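Long-range contact in hypothetical oxidoreductase (Sinorhizobium meliloti, PDB 3RH7), which binds flavin mononucleotide in a split-barrel fold and is probably an NADPH-dependent flavin reductase: residues A83-S88 with C118-D123. Numbering follows the deposited sequence.
Sequences AINVLS and CPIFSD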
ATOM      1  N   ALA A  83     -10.253   8.042 -17.533  1.00 57.68           N
ATOM      2  CA  ALA A  83     -10.119   8.602 -16.198  1.00 56.49           C
ATOM      3  C   ALA A  83      -9.664   7.549 -15.212  1.00 61.12           C
ATOM      4  O   ALA A  83     -10.039   6.383 -15.325  1.00 63.49           O
ATOM      5  CB  ALA A  83     -11.427   9.225 -15.735  1.00 57.27           C
ATOM      6  N   ILE A  84      -8.860   7.959 -14.238  1.00 55.60           N
ATOM      7  CA  ILE A  84      -8.386   7.048 -13.205  1.00 54.31           C
ATOM      8  C   ILE A  84      -9.062   7.405 -11.877  1.00 59.58           C
ATOM      9  O   ILE A  84      -8.845   8.505 -11.366  1.00 59.02           O
ATOM     10  CB  ILE A  84      -6.841   7.088 -13.125  1.00 56.14           C
ATOM     11  CG1 ILE A  84      -6.197   6.408 -14.350  1.00 55.95           C
ATOM     12  CG2 ILE A  84      -6.316   6.532 -11.802  1.00 56.90           C
ATOM     13  CD1 ILE A  84      -6.224   4.920 -14.408  1.00 61.40           C
ATOM     14  N   ASN A  85      -9.894   6.493 -11.328  1.00 56.77           N
ATOM     15  CA  ASN A  85     -10.543   6.759 -10.034  1.00 56.55           C
ATOM     16  C   ASN A  85      -9.824   5.979  -8.916  1.00 58.53           C
ATOM     17  O   ASN A  85      -9.963   4.743  -8.853  1.00 57.86           O
ATOM     18  CB  ASN A  85     -12.038   6.403 -10.067  1.00 58.47           C
ATOM     19  CG  ASN A  85     -12.889   7.322 -10.887  1.00 60.65           C
ATOM     20  OD1 ASN A  85     -13.353   8.347 -10.405  1.00 68.60           O
ATOM     21  ND2 ASN A  85     -13.180   6.937 -12.114  1.00 31.99           N
ATOM     22  N   VAL A  86      -9.029   6.699  -8.063  1.00 51.71           N
ATOM     23  CA  VAL A  86      -8.266   6.124  -6.926  1.00 48.68           C
ATOM     24  C   VAL A  86      -9.310   5.948  -5.781  1.00 51.60           C
ATOM     25  O   VAL A  86      -9.763   6.927  -5.185  1.00 51.26           O
ATOM     26  CB  VAL A  86      -7.025   7.008  -6.564  1.00 50.09           C
ATOM     27  CG1 VAL A  86      -6.221   6.446  -5.412  1.00 48.05           C
ATOM     28  CG2 VAL A  86      -6.126   7.202  -7.771  1.00 50.32           C
ATOM     29  N   LEU A  87      -9.767   4.709  -5.579  1.00 46.47           N
ATOM     30  CA  LEU A  87     -10.835   4.393  -4.629  1.00 46.18           C
ATOM     31  C   LEU A  87     -10.476   4.672  -3.164  1.00 51.16           C
ATOM     32  O   LEU A  87      -9.318   4.559  -2.793  1.00 53.36           O
ATOM     33  CB  LEU A  87     -11.240   2.926  -4.781  1.00 45.82           C
ATOM     34  CG  LEU A  87     -11.706   2.449  -6.154  1.00 49.86           C
ATOM     35  CD1 LEU A  87     -12.030   0.994  -6.093  1.00 50.23           C
ATOM     36  CD2 LEU A  87     -12.949   3.228  -6.654  1.00 49.23           C
ATOM     37  N   SER A  88     -11.452   5.036  -2.336  1.00 46.38           N
ATOM     38  CA  SER A  88     -11.196   5.311  -0.922  1.00 45.62           C
ATOM     39  C   SER A  88     -11.450   4.048  -0.033  1.00 53.18           C
ATOM     40  O   SER A  88     -11.882   3.013  -0.559  1.00 53.63           O
ATOM     41  CB  SER A  88     -12.065   6.468  -0.470  1.00 47.11           C
ATOM     42  OG  SER A  88     -13.410   6.036  -0.479  1.00 52.50           O
ATOM     43  N   CYS A 118     -15.615  11.701 -19.154  1.00 82.69           N
ATOM     44  CA  CYS A 118     -15.140  10.474 -18.536  1.00 79.96           C
ATOM     45  C   CYS A 118     -15.873  10.224 -17.226  1.00 77.84           C
ATOM     46  O   CYS A 118     -16.092  11.179 -16.461  1.00 76.29           O
ATOM     47  CB  CYS A 118     -13.636  10.547 -18.319  1.00 79.62           C
ATOM     48  SG  CYS A 118     -12.663  10.333 -19.828  1.00 84.07           S
ATOM     49  N   PRO A 119     -16.219   8.947 -16.920  1.00 70.80           N
ATOM     50  CA  PRO A 119     -16.926   8.659 -15.668  1.00 69.31           C
ATOM     51  C   PRO A 119     -16.051   8.874 -14.431  1.00 68.55           C
ATOM     52  O   PRO A 119     -15.086   8.147 -14.234  1.00 66.57           O
ATOM     53  CB  PRO A 119     -17.356   7.192 -15.825  1.00 71.32           C
ATOM     54  CG  PRO A 119     -17.217   6.891 -17.261  1.00 76.87           C
ATOM     55  CD  PRO A 119     -16.063   7.720 -17.717  1.00 71.98           C
ATOM     56  N   ILE A 120     -16.371   9.931 -13.643  1.00 63.29           N
ATOM     57  CA  ILE A 120     -15.730  10.321 -12.375  1.00 60.89           C
ATOM     58  C   ILE A 120     -16.592   9.826 -11.210  1.00 64.48           C
ATOM     59  O   ILE A 120     -17.741  10.257 -11.092  1.00 66.37           O
ATOM     60  CB  ILE A 120     -15.553  11.861 -12.296  1.00 63.76           C
ATOM     61  CG1 ILE A 120     -14.787  12.471 -13.500  1.00 63.67           C
ATOM     62  CG2 ILE A 120     -15.007  12.300 -10.931  1.00 63.54           C
ATOM     63  CD1 ILE A 120     -13.441  12.067 -13.635  1.00 66.73           C
ATOM     64  N   PHE A 121     -16.050   8.965 -10.336  1.00 58.97           N
ATOM     65  CA  PHE A 121     -16.808   8.437  -9.197  1.00 58.63           C
ATOM     66  C   PHE A 121     -16.785   9.372  -8.006  1.00 60.93           C
ATOM     67  O   PHE A 121     -15.817  10.103  -7.793  1.00 61.87           O
ATOM     68  CB  PHE A 121     -16.286   7.062  -8.760  1.00 59.65           C
ATOM     69  CG  PHE A 121     -16.283   5.929  -9.753  1.00 61.12           C
ATOM     70  CD1 PHE A 121     -16.964   6.034 -10.957  1.00 64.91           C
ATOM     71  CD2 PHE A 121     -15.617   4.746  -9.474  1.00 63.24           C
ATOM     72  CE1 PHE A 121     -16.951   4.990 -11.874  1.00 67.24           C
ATOM     73  CE2 PHE A 121     -15.602   3.701 -10.393  1.00 66.98           C
ATOM     74  CZ  PHE A 121     -16.268   3.826 -11.588  1.00 66.25           C
ATOM     75  N   SER A 122     -17.843   9.328  -7.219  1.00 55.89           N
ATOM     76  CA  SER A 122     -17.915  10.179  -6.039  1.00 55.45           C
ATOM     77  C   SER A 122     -17.296   9.479  -4.825  1.00 57.50           C
ATOM     78  O   SER A 122     -17.091   8.260  -4.825  1.00 54.98           O
ATOM     79  CB  SER A 122     -19.351  10.614  -5.762  1.00 60.44           C
ATOM     80  OG  SER A 122     -20.180   9.476  -5.626  1.00 70.96           O
ATOM     81  N   ASP A 123     -16.925  10.284  -3.821  1.00 55.27           N
ATOM     82  CA  ASP A 123     -16.299   9.842  -2.571  1.00 54.49           C
ATOM     83  C   ASP A 123     -14.952   9.092  -2.821  1.00 55.83           C
ATOM     84  O   ASP A 123     -14.536   8.288  -1.984  1.00 56.91           O
ATOM     85  CB  ASP A 123     -17.275   8.992  -1.710  1.00 56.65           C
ATOM     86  CG  ASP A 123     -18.722   9.501  -1.675  1.00 71.98           C
ATOM     87  OD1 ASP A 123     -18.927  10.699  -1.353  1.00 70.92           O
ATOM     88  OD2 ASP A 123     -19.647   8.699  -1.979  1.00 81.31           O
TER
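Asn85 reaches from strand 81-86 to strand 119-121 and grips its main chain with both ends of the side-chain amide. OD1 of Asn85 accepts the backbone N-H of Phe121 (N to OD1, 2.8 Å) in a nearly straight bond, although this donor stands well above the amide's carbonyl plane. ND2 of Asn85 gives a hydrogen to the carbonyl O of Pro119 at 3.1 Å, in the plane of both groups, and that oxygen also accepts a bond from Thr36 OG1. One side chain thus serves a buried N-H and a buried C=O two residues apart, as the backbone of one residue does in a parallel strand pair, and the two bonds fix the amide's rotation. With CG anti to the carbonyl carbon (chi1 -71°), the amide comes down over one face of the Phe121 ring. Amide and ring planes stack 9° apart, with Asn85 ND2 3.9 Å above the Phe121 ring plane, over its centre. Leu87 CD2 meets the ring edge at Phe121 CD2 (4.2 Å). At the C-terminal end Ser88 OG donates to Asp123 O (2.9 Å), nearly in line with its C=O bond, and has a weak second link to Thr90 OG1. At the other end, Ala83 CB packs on Cys118 CB at 3.6 Å and touches Ile120 CD1. The strands run almost parallel, at 11°, axes 7.3 Å apart, and the hydrogen bonds between the segments join the side chains of Asn85 and Ser88 to the opposite main chain. Strand 81-86 belongs to the FMN-binding split barrel, paired there with strands 30-38 and 126-138, whereas strand 119-121 pairs with 111-113 in a small hairpin laid over it; Phe121 also meets Phe98 of the FMN site, and Val86 packs on Phe28 of the second subunit.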